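Cytoplasmic Protein STM1381 (Salmonella enterica subsp. enterica serovar Typhimurium, PDB 3SOZ) is of unknown function but probably has a class I glutamine amidotransferase-like fold. Local coordinates at residues C158-I169 with V193-L203; M205-F216 with F238-K248. One frame throughout, in Å; residues are numbered along the deposited sequence.

Interaction 1: residues C158-I169 with V193-L203; sequences CKAVNTAVEHVI and VLAEINGDPLL
An antiparallel strand pair, 158-162 against 193-197, carries this contact, and the loop after the first strand runs alongside the start of the second, at V193 and L194. V161 and E196 form its hydrogen-bonded pair. V161 N donates to E196 O at 2.9 Å, and E196 N returns a bond to V161 O at 2.8 Å. N162 and A195 follow as a non-hydrogen-bonded pair. Beyond them T163 N reaches L194 O in a weak bond.

At the other end of the pair, C158 has its SG anti to the backbone N (chi1 171°). This lays C158 SG beside the backbone of N198 and against I197 CG1, 4.0 Å away. I197 also begins the type I' turn 197-200, which makes 193-197 and the next strand a beta hairpin within the large mixed sheet. N198 and D200 both hydrogen-bond Y182 OH on strand 175-187. The amide oxygen of N162 accepts from W176 NE1 on the same strand.

L194 makes the main side-chain contact with the loop. The CD1 methyl of L194 stands over the centre of one face of the H167 ring, 3.7 Å from the centroid, a CH-pi contact. In the ring plane, I169 N gives H167 ND1 a nearly straight bond of 3.0 Å, which would help fix the turn of the imidazole. I169 crosses L194 at about a right angle, CD1 to CD1, 3.9 Å apart. I169 CG2 lies 4.1 Å from L203 CD1.

Interaction 2: residues M205-F216 with F238-K248; sequences MGTYHKGKVCCF and FWCNVLHTIKK
F216 offers one ring face to W239, whose CH2 lies 3.5 Å from F216 CD2. The arrangement is an edge-to-face stack with planes at 75°, and the indole tip sits toward the rim of the phenyl ring. F238 adds an offset edge-to-face pair, its CZ 4.0 Å from F216 CE1. The three rings form an aromatic cluster where helix 235-246 packs on the central sheet, consistent with the alpha/beta layering of the glutaminase-like fold. The helix runs roughly antiparallel to strand 211-216, at 151°, with the short axes 8.6 Å apart at closest. F216 reaches the helix because its CG is anti to the backbone N (chi1 177°). W176 stacks edge-to-face with F238, while L38 and L42 of helix 36-42 touch W239.

Two residues earlier on the strand, C214 points its SG at V242 CG1, 3.6 Å away. The CG2 methyl of I246 lies beside C214 CB and beside the backbone oxygen of K212. Selenomethionine M205 comes in from the neighbouring strand. Its chain bends at chi2, so that M205 CE comes obliquely to I246 CG2 at 3.5 Å and also touches T245 CG2. This apolar row is largely buried.

At the C-terminal end of the helix, K212 runs its chain past the backbone of T245 and I246 and bends at its last torsion to reach the chain terminus. K212 NZ forms a salt bridge with the terminal carboxylate, 3.3 Å from K248 OXT. K212 NZ also donates to K247 O at 2.8 Å, tilted from that carbonyl plane.

How the interactions relate
The centres of the two interactions lie about 15 Å apart. Both segments of interaction 1 precede those of interaction 2 in the chain. Strand 200-208 belongs to both. In the mixed sheet it stands between strands 192-197 and 211-216, so the antiparallel part of interaction 1 leads directly to the strand on which helix 235-246 packs. The two also touch. H167 and I169 of the 158-169 loop rest on T245, and L203 meets C214 across neighbouring strands. The C-terminal helix therefore contacts both the sheet and the loop, joining the antiparallel extension to the parallel core of the amidotransferase-like domain.

Interaction 1: residues C158-I169 with V193-L203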
# COMPACT_ATOMS: atom_id res chain seq x y z
N CYS A 158 21.47 -11.96 9.09
CA CYS A 158 21.23 -12.44 10.41
C CYS A 158 21.17 -13.94 10.31
O CYS A 158 20.64 -14.46 9.33
CB CYS A 158 19.93 -11.86 10.90
SG CYS A 158 19.32 -12.52 12.42
N LYS A 159 21.78 -14.62 11.29
CA LYS A 159 21.76 -16.09 11.37
C LYS A 159 20.57 -16.61 12.15
O LYS A 159 20.29 -16.17 13.28
CB LYS A 159 23.04 -16.65 11.96
CG LYS A 159 24.29 -16.29 11.17
CD LYS A 159 25.50 -17.21 11.48
CE LYS A 159 26.81 -16.50 11.19
NZ LYS A 159 27.76 -16.70 12.34
N ALA A 160 19.87 -17.56 11.53
CA ALA A 160 18.72 -18.19 12.14
C ALA A 160 19.22 -19.22 13.13
O ALA A 160 20.28 -19.84 12.91
CB ALA A 160 17.91 -18.88 11.09
N VAL A 161 18.48 -19.39 14.21
CA VAL A 161 18.73 -20.51 15.11
C VAL A 161 17.55 -21.49 15.16
O VAL A 161 16.40 -21.07 15.33
CB VAL A 161 19.13 -20.06 16.55
CG1 VAL A 161 20.46 -19.28 16.54
CG2 VAL A 161 17.98 -19.25 17.23
N ASN A 162 17.86 -22.77 14.98
CA ASN A 162 16.99 -23.91 15.32
C ASN A 162 16.32 -23.84 16.70
O ASN A 162 16.74 -23.15 17.61
CB ASN A 162 17.76 -25.21 15.22
CG ASN A 162 18.10 -25.59 13.81
OD1 ASN A 162 17.47 -25.13 12.87
ND2 ASN A 162 19.10 -26.45 13.65
N THR A 163 15.24 -24.57 16.83
CA THR A 163 14.39 -24.45 17.98
C THR A 163 14.63 -25.73 18.77
O THR A 163 15.30 -26.64 18.28
CB THR A 163 12.94 -24.24 17.45
OG1 THR A 163 12.32 -23.17 18.15
CG2 THR A 163 12.08 -25.48 17.52
N ALA A 164 14.12 -25.81 20.00
CA ALA A 164 14.26 -27.05 20.81
C ALA A 164 13.60 -28.28 20.13
O ALA A 164 14.17 -29.38 20.16
CB ALA A 164 13.74 -26.84 22.25
N VAL A 165 12.41 -28.11 19.52
CA VAL A 165 11.74 -29.19 18.79
C VAL A 165 12.70 -30.01 17.89
O VAL A 165 13.38 -29.47 17.03
CB VAL A 165 10.55 -28.67 17.96
CG1 VAL A 165 9.85 -29.82 17.24
CG2 VAL A 165 9.56 -27.94 18.85
N GLU A 166 12.76 -31.31 18.16
CA GLU A 166 13.57 -32.25 17.36
C GLU A 166 12.85 -32.55 16.05
O GLU A 166 11.63 -32.75 16.06
CB GLU A 166 13.81 -33.55 18.14
CG GLU A 166 15.11 -33.59 18.98
CD GLU A 166 15.09 -34.71 20.04
OE1 GLU A 166 14.30 -34.58 21.02
OE2 GLU A 166 15.84 -35.72 19.89
N HIS A 167 13.57 -32.58 14.93
CA HIS A 167 12.94 -32.79 13.62
C HIS A 167 13.92 -33.21 12.53
O HIS A 167 15.10 -32.84 12.53
CB HIS A 167 12.17 -31.53 13.17
CG HIS A 167 11.13 -31.78 12.12
ND1 HIS A 167 11.44 -32.07 10.81
CD2 HIS A 167 9.77 -31.73 12.19
CE1 HIS A 167 10.32 -32.22 10.12
NE2 HIS A 167 9.29 -32.03 10.94
N VAL A 168 13.39 -33.98 11.60
CA VAL A 168 14.16 -34.54 10.53
C VAL A 168 14.82 -33.44 9.69
O VAL A 168 15.97 -33.59 9.28
CB VAL A 168 13.27 -35.42 9.64
CG1 VAL A 168 14.09 -36.57 9.08
CG2 VAL A 168 12.08 -35.97 10.44
N ILE A 169 14.11 -32.34 9.44
CA ILE A 169 14.62 -31.26 8.58
C ILE A 169 15.83 -30.61 9.22
O ILE A 169 16.78 -30.22 8.53
CB ILE A 169 13.53 -30.18 8.31
CG1 ILE A 169 12.35 -30.78 7.54
CG2 ILE A 169 14.09 -29.00 7.54
CD1 ILE A 169 11.03 -30.09 7.82
N VAL A 193 7.15 -24.59 15.36
CA VAL A 193 8.18 -23.72 14.84
C VAL A 193 9.51 -24.45 14.95
O VAL A 193 9.96 -24.79 16.04
CB VAL A 193 8.28 -22.41 15.65
CG1 VAL A 193 9.37 -21.53 15.11
CG2 VAL A 193 6.97 -21.67 15.65
N LEU A 194 10.16 -24.67 13.83
CA LEU A 194 11.37 -25.44 13.82
C LEU A 194 12.68 -24.62 13.75
O LEU A 194 13.78 -25.19 13.84
CB LEU A 194 11.32 -26.45 12.67
CG LEU A 194 10.03 -27.23 12.31
CD1 LEU A 194 10.35 -28.29 11.25
CD2 LEU A 194 9.36 -27.89 13.51
N ALA A 195 12.58 -23.29 13.57
CA ALA A 195 13.74 -22.40 13.36
C ALA A 195 13.25 -21.00 13.51
O ALA A 195 12.12 -20.73 13.24
CB ALA A 195 14.31 -22.56 11.99
N GLU A 196 14.13 -20.11 13.94
CA GLU A 196 13.76 -18.70 14.10
C GLU A 196 14.85 -17.75 13.62
O GLU A 196 16.02 -18.09 13.57
CB GLU A 196 13.39 -18.40 15.54
CG GLU A 196 12.06 -18.93 15.94
CD GLU A 196 11.60 -18.41 17.31
OE1 GLU A 196 12.36 -18.52 18.29
OE2 GLU A 196 10.45 -17.87 17.39
N ILE A 197 14.45 -16.54 13.25
CA ILE A 197 15.39 -15.55 12.74
C ILE A 197 15.03 -14.27 13.44
O ILE A 197 13.85 -14.06 13.73
CB ILE A 197 15.32 -15.47 11.18
CG1 ILE A 197 16.41 -14.56 10.61
CG2 ILE A 197 13.89 -15.15 10.69
CD1 ILE A 197 16.67 -14.78 9.19
N ASN A 198 16.04 -13.47 13.81
CA ASN A 198 15.84 -12.17 14.46
C ASN A 198 14.66 -12.20 15.41
O ASN A 198 13.88 -11.25 15.49
CB ASN A 198 15.67 -11.10 13.36
CG ASN A 198 15.65 -9.68 13.90
OD1 ASN A 198 16.50 -9.28 14.67
ND2 ASN A 198 14.68 -8.90 13.45
N GLY A 199 14.51 -13.32 16.12
CA GLY A 199 13.47 -13.49 17.16
C GLY A 199 12.05 -13.58 16.62
O GLY A 199 11.11 -13.14 17.29
N ASP A 200 11.92 -14.12 15.39
CA ASP A 200 10.64 -14.27 14.71
C ASP A 200 10.65 -15.63 14.03
O ASP A 200 11.73 -16.16 13.77
CB ASP A 200 10.47 -13.21 13.62
CG ASP A 200 10.08 -11.86 14.16
OD1 ASP A 200 9.30 -11.83 15.14
OD2 ASP A 200 10.55 -10.82 13.59
N PRO A 201 9.46 -16.18 13.69
CA PRO A 201 9.40 -17.50 13.02
C PRO A 201 10.12 -17.56 11.71
O PRO A 201 10.07 -16.61 10.94
CB PRO A 201 7.91 -17.67 12.74
CG PRO A 201 7.24 -16.84 13.75
CD PRO A 201 8.15 -15.75 14.19
N LEU A 202 10.77 -18.66 11.41
CA LEU A 202 11.34 -18.78 10.10
C LEU A 202 10.84 -20.03 9.39
O LEU A 202 10.64 -20.01 8.18
CB LEU A 202 12.86 -18.74 10.18
CG LEU A 202 13.78 -18.74 8.93
CD1 LEU A 202 14.57 -20.03 8.74
CD2 LEU A 202 13.12 -18.27 7.61
N LEU A 203 10.63 -21.11 10.15
CA LEU A 203 10.18 -22.38 9.58
C LEU A 203 9.03 -22.79 10.44
O LEU A 203 9.20 -23.05 11.62
CB LEU A 203 11.26 -23.44 9.68
CG LEU A 203 11.51 -24.25 8.42
CD1 LEU A 203 12.19 -25.56 8.76
CD2 LEU A 203 10.22 -24.49 7.64

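Interaction 2: residues M205-F216 with F238-K248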
# COMPACT_ATOMS: atom_id res chain seq x y z
N MSE A 205 5.67 -25.27 10.76
CA MSE A 205 4.97 -26.45 10.33
C MSE A 205 3.56 -26.47 10.87
O MSE A 205 3.28 -25.96 11.97
CB MSE A 205 5.68 -27.67 10.84
CG MSE A 205 5.77 -28.69 9.80
SE MSE A 205 7.24 -28.13 8.70
CE MSE A 205 6.72 -29.17 7.12
N GLY A 206 2.67 -27.06 10.11
CA GLY A 206 1.27 -27.10 10.53
C GLY A 206 0.52 -28.12 9.72
O GLY A 206 1.13 -28.84 8.93
N THR A 207 -0.80 -28.17 9.90
CA THR A 207 -1.64 -29.14 9.20
C THR A 207 -2.95 -28.45 8.82
O THR A 207 -3.44 -27.58 9.58
CB THR A 207 -2.03 -30.41 10.10
OG1 THR A 207 -2.81 -29.98 11.23
CG2 THR A 207 -0.78 -31.20 10.54
N TYR A 208 -3.53 -28.84 7.68
CA TYR A 208 -4.82 -28.32 7.29
C TYR A 208 -5.79 -29.47 6.92
O TYR A 208 -5.73 -30.04 5.81
CB TYR A 208 -4.67 -27.22 6.21
CG TYR A 208 -5.98 -26.57 5.80
CD1 TYR A 208 -6.72 -25.77 6.69
CD2 TYR A 208 -6.47 -26.75 4.50
CE1 TYR A 208 -7.94 -25.18 6.29
CE2 TYR A 208 -7.67 -26.16 4.10
CZ TYR A 208 -8.39 -25.38 4.99
OH TYR A 208 -9.58 -24.82 4.53
N HIS A 209 -6.67 -29.79 7.87
CA HIS A 209 -7.40 -31.06 7.88
C HIS A 209 -6.44 -32.21 7.56
O HIS A 209 -5.50 -32.42 8.32
CB HIS A 209 -8.62 -31.03 6.96
CG HIS A 209 -9.56 -29.90 7.26
ND1 HIS A 209 -10.08 -29.69 8.52
CD2 HIS A 209 -10.06 -28.92 6.48
CE1 HIS A 209 -10.87 -28.62 8.50
NE2 HIS A 209 -10.88 -28.14 7.27
N LYS A 210 -6.63 -32.90 6.45
CA LYS A 210 -5.80 -34.09 6.16
C LYS A 210 -4.40 -33.76 5.64
O LYS A 210 -3.60 -34.68 5.43
CB LYS A 210 -6.48 -35.07 5.19
CG LYS A 210 -7.83 -35.64 5.67
CD LYS A 210 -8.37 -36.74 4.74
CE LYS A 210 -9.41 -37.62 5.49
NZ LYS A 210 -10.01 -38.74 4.69
N GLY A 211 -4.12 -32.46 5.46
CA GLY A 211 -2.89 -32.02 4.79
C GLY A 211 -1.82 -31.36 5.63
O GLY A 211 -2.12 -30.74 6.66
N LYS A 212 -0.58 -31.48 5.16
CA LYS A 212 0.58 -30.82 5.79
C LYS A 212 1.02 -29.49 5.11
O LYS A 212 1.24 -29.44 3.89
CB LYS A 212 1.73 -31.81 5.81
CG LYS A 212 1.34 -33.13 6.48
CD LYS A 212 2.53 -34.11 6.64
CE LYS A 212 2.06 -35.58 6.63
NZ LYS A 212 1.59 -36.05 5.26
N VAL A 213 1.16 -28.43 5.90
CA VAL A 213 1.56 -27.11 5.39
C VAL A 213 2.89 -26.66 5.95
O VAL A 213 3.20 -26.86 7.12
CB VAL A 213 0.56 -25.95 5.74
CG1 VAL A 213 0.66 -24.83 4.69
CG2 VAL A 213 -0.84 -26.43 5.80
N CYS A 214 3.66 -25.97 5.11
CA CYS A 214 4.91 -25.39 5.57
C CYS A 214 5.13 -23.97 5.00
O CYS A 214 4.90 -23.70 3.82
CB CYS A 214 6.05 -26.34 5.20
SG CYS A 214 7.67 -25.79 5.67
N CYS A 215 5.55 -23.08 5.90
CA CYS A 215 5.93 -21.72 5.58
C CYS A 215 7.39 -21.52 5.90
O CYS A 215 7.85 -21.81 7.00
CB CYS A 215 5.15 -20.75 6.41
SG CYS A 215 3.46 -20.76 5.93
N PHE A 216 8.12 -21.01 4.92
CA PHE A 216 9.49 -20.62 5.11
C PHE A 216 9.52 -19.11 4.90
O PHE A 216 9.10 -18.62 3.85
CB PHE A 216 10.40 -21.39 4.13
CG PHE A 216 11.83 -20.99 4.23
CD1 PHE A 216 12.63 -21.48 5.26
CD2 PHE A 216 12.37 -20.07 3.34
CE1 PHE A 216 13.95 -21.06 5.37
CE2 PHE A 216 13.69 -19.66 3.45
CZ PHE A 216 14.48 -20.16 4.47
N PHE A 238 18.19 -29.61 2.59
CA PHE A 238 17.25 -28.94 3.44
C PHE A 238 15.88 -28.85 2.78
O PHE A 238 14.86 -29.00 3.45
CB PHE A 238 17.74 -27.55 3.82
CG PHE A 238 16.65 -26.66 4.30
CD1 PHE A 238 16.21 -26.74 5.61
CD2 PHE A 238 16.05 -25.75 3.43
CE1 PHE A 238 15.20 -25.91 6.08
CE2 PHE A 238 15.03 -24.91 3.88
CZ PHE A 238 14.61 -24.99 5.21
N TRP A 239 15.85 -28.59 1.47
CA TRP A 239 14.57 -28.42 0.78
C TRP A 239 13.94 -29.78 0.51
O TRP A 239 12.75 -29.98 0.76
CB TRP A 239 14.74 -27.60 -0.51
CG TRP A 239 15.10 -26.15 -0.25
CD1 TRP A 239 16.29 -25.54 -0.51
CD2 TRP A 239 14.25 -25.14 0.31
NE1 TRP A 239 16.24 -24.22 -0.13
CE2 TRP A 239 15.00 -23.95 0.38
CE3 TRP A 239 12.93 -25.13 0.77
CZ2 TRP A 239 14.47 -22.76 0.87
CZ3 TRP A 239 12.40 -23.95 1.27
CH2 TRP A 239 13.17 -22.78 1.32
N CYS A 240 14.74 -30.72 0.03
CA CYS A 240 14.28 -32.08 -0.09
C CYS A 240 13.60 -32.55 1.21
O CYS A 240 12.46 -33.04 1.17
CB CYS A 240 15.42 -32.99 -0.51
SG CYS A 240 15.95 -32.70 -2.26
N ASN A 241 14.23 -32.36 2.36
CA ASN A 241 13.59 -32.73 3.61
C ASN A 241 12.29 -32.00 3.84
O ASN A 241 11.37 -32.57 4.41
CB ASN A 241 14.48 -32.44 4.81
CG ASN A 241 15.45 -33.57 5.14
OD1 ASN A 241 16.10 -34.15 4.27
ND2 ASN A 241 15.59 -33.85 6.43
N VAL A 242 12.21 -30.72 3.45
CA VAL A 242 11.01 -29.93 3.70
C VAL A 242 9.85 -30.55 2.93
O VAL A 242 8.72 -30.68 3.42
CB VAL A 242 11.19 -28.45 3.24
CG1 VAL A 242 9.97 -27.60 3.63
CG2 VAL A 242 12.43 -27.85 3.85
N LEU A 243 10.17 -30.92 1.70
CA LEU A 243 9.22 -31.51 0.79
C LEU A 243 8.80 -32.90 1.27
O LEU A 243 7.64 -33.11 1.56
CB LEU A 243 9.83 -31.55 -0.61
CG LEU A 243 9.37 -30.49 -1.62
CD1 LEU A 243 8.77 -29.24 -0.97
CD2 LEU A 243 10.52 -30.12 -2.50
N HIS A 244 9.74 -33.83 1.41
CA HIS A 244 9.42 -35.11 2.04
C HIS A 244 8.57 -34.93 3.32
O HIS A 244 7.58 -35.62 3.49
CB HIS A 244 10.66 -36.00 2.27
CG HIS A 244 11.27 -36.52 0.99
ND1 HIS A 244 12.62 -36.41 0.71
CD2 HIS A 244 10.72 -37.14 -0.08
CE1 HIS A 244 12.87 -36.95 -0.47
NE2 HIS A 244 11.74 -37.40 -0.97
N THR A 245 8.91 -33.98 4.18
CA THR A 245 8.09 -33.75 5.37
C THR A 245 6.60 -33.48 5.07
O THR A 245 5.73 -33.91 5.84
CB THR A 245 8.66 -32.63 6.22
OG1 THR A 245 10.06 -32.86 6.37
CG2 THR A 245 8.01 -32.57 7.58
N ILE A 246 6.30 -32.78 3.98
CA ILE A 246 4.90 -32.51 3.61
C ILE A 246 4.28 -33.48 2.57
O ILE A 246 3.13 -33.27 2.18
CB ILE A 246 4.63 -31.04 3.14
CG1 ILE A 246 5.47 -30.68 1.92
CG2 ILE A 246 4.82 -30.05 4.26
CD1 ILE A 246 4.90 -29.53 1.16
N LYS A 247 5.02 -34.50 2.14
CA LYS A 247 4.48 -35.51 1.21
C LYS A 247 3.13 -36.06 1.68
O LYS A 247 2.97 -36.45 2.85
CB LYS A 247 5.46 -36.66 0.96
CG LYS A 247 5.12 -37.52 -0.25
CD LYS A 247 5.79 -38.88 -0.18
CE LYS A 247 5.52 -39.71 -1.43
NZ LYS A 247 6.34 -40.97 -1.46
N LYS A 248 2.16 -36.08 0.76
CA LYS A 248 0.75 -36.32 1.10
C LYS A 248 0.39 -37.75 1.61
O LYS A 248 -0.01 -38.67 0.87
CB LYS A 248 -0.20 -35.80 -0.00
CG LYS A 248 -0.38 -36.67 -1.25
CD LYS A 248 -1.85 -36.55 -1.76
CE LYS A 248 -1.98 -36.84 -3.25
NZ LYS A 248 -3.06 -35.98 -3.83
OXT LYS A 248 0.50 -38.01 2.82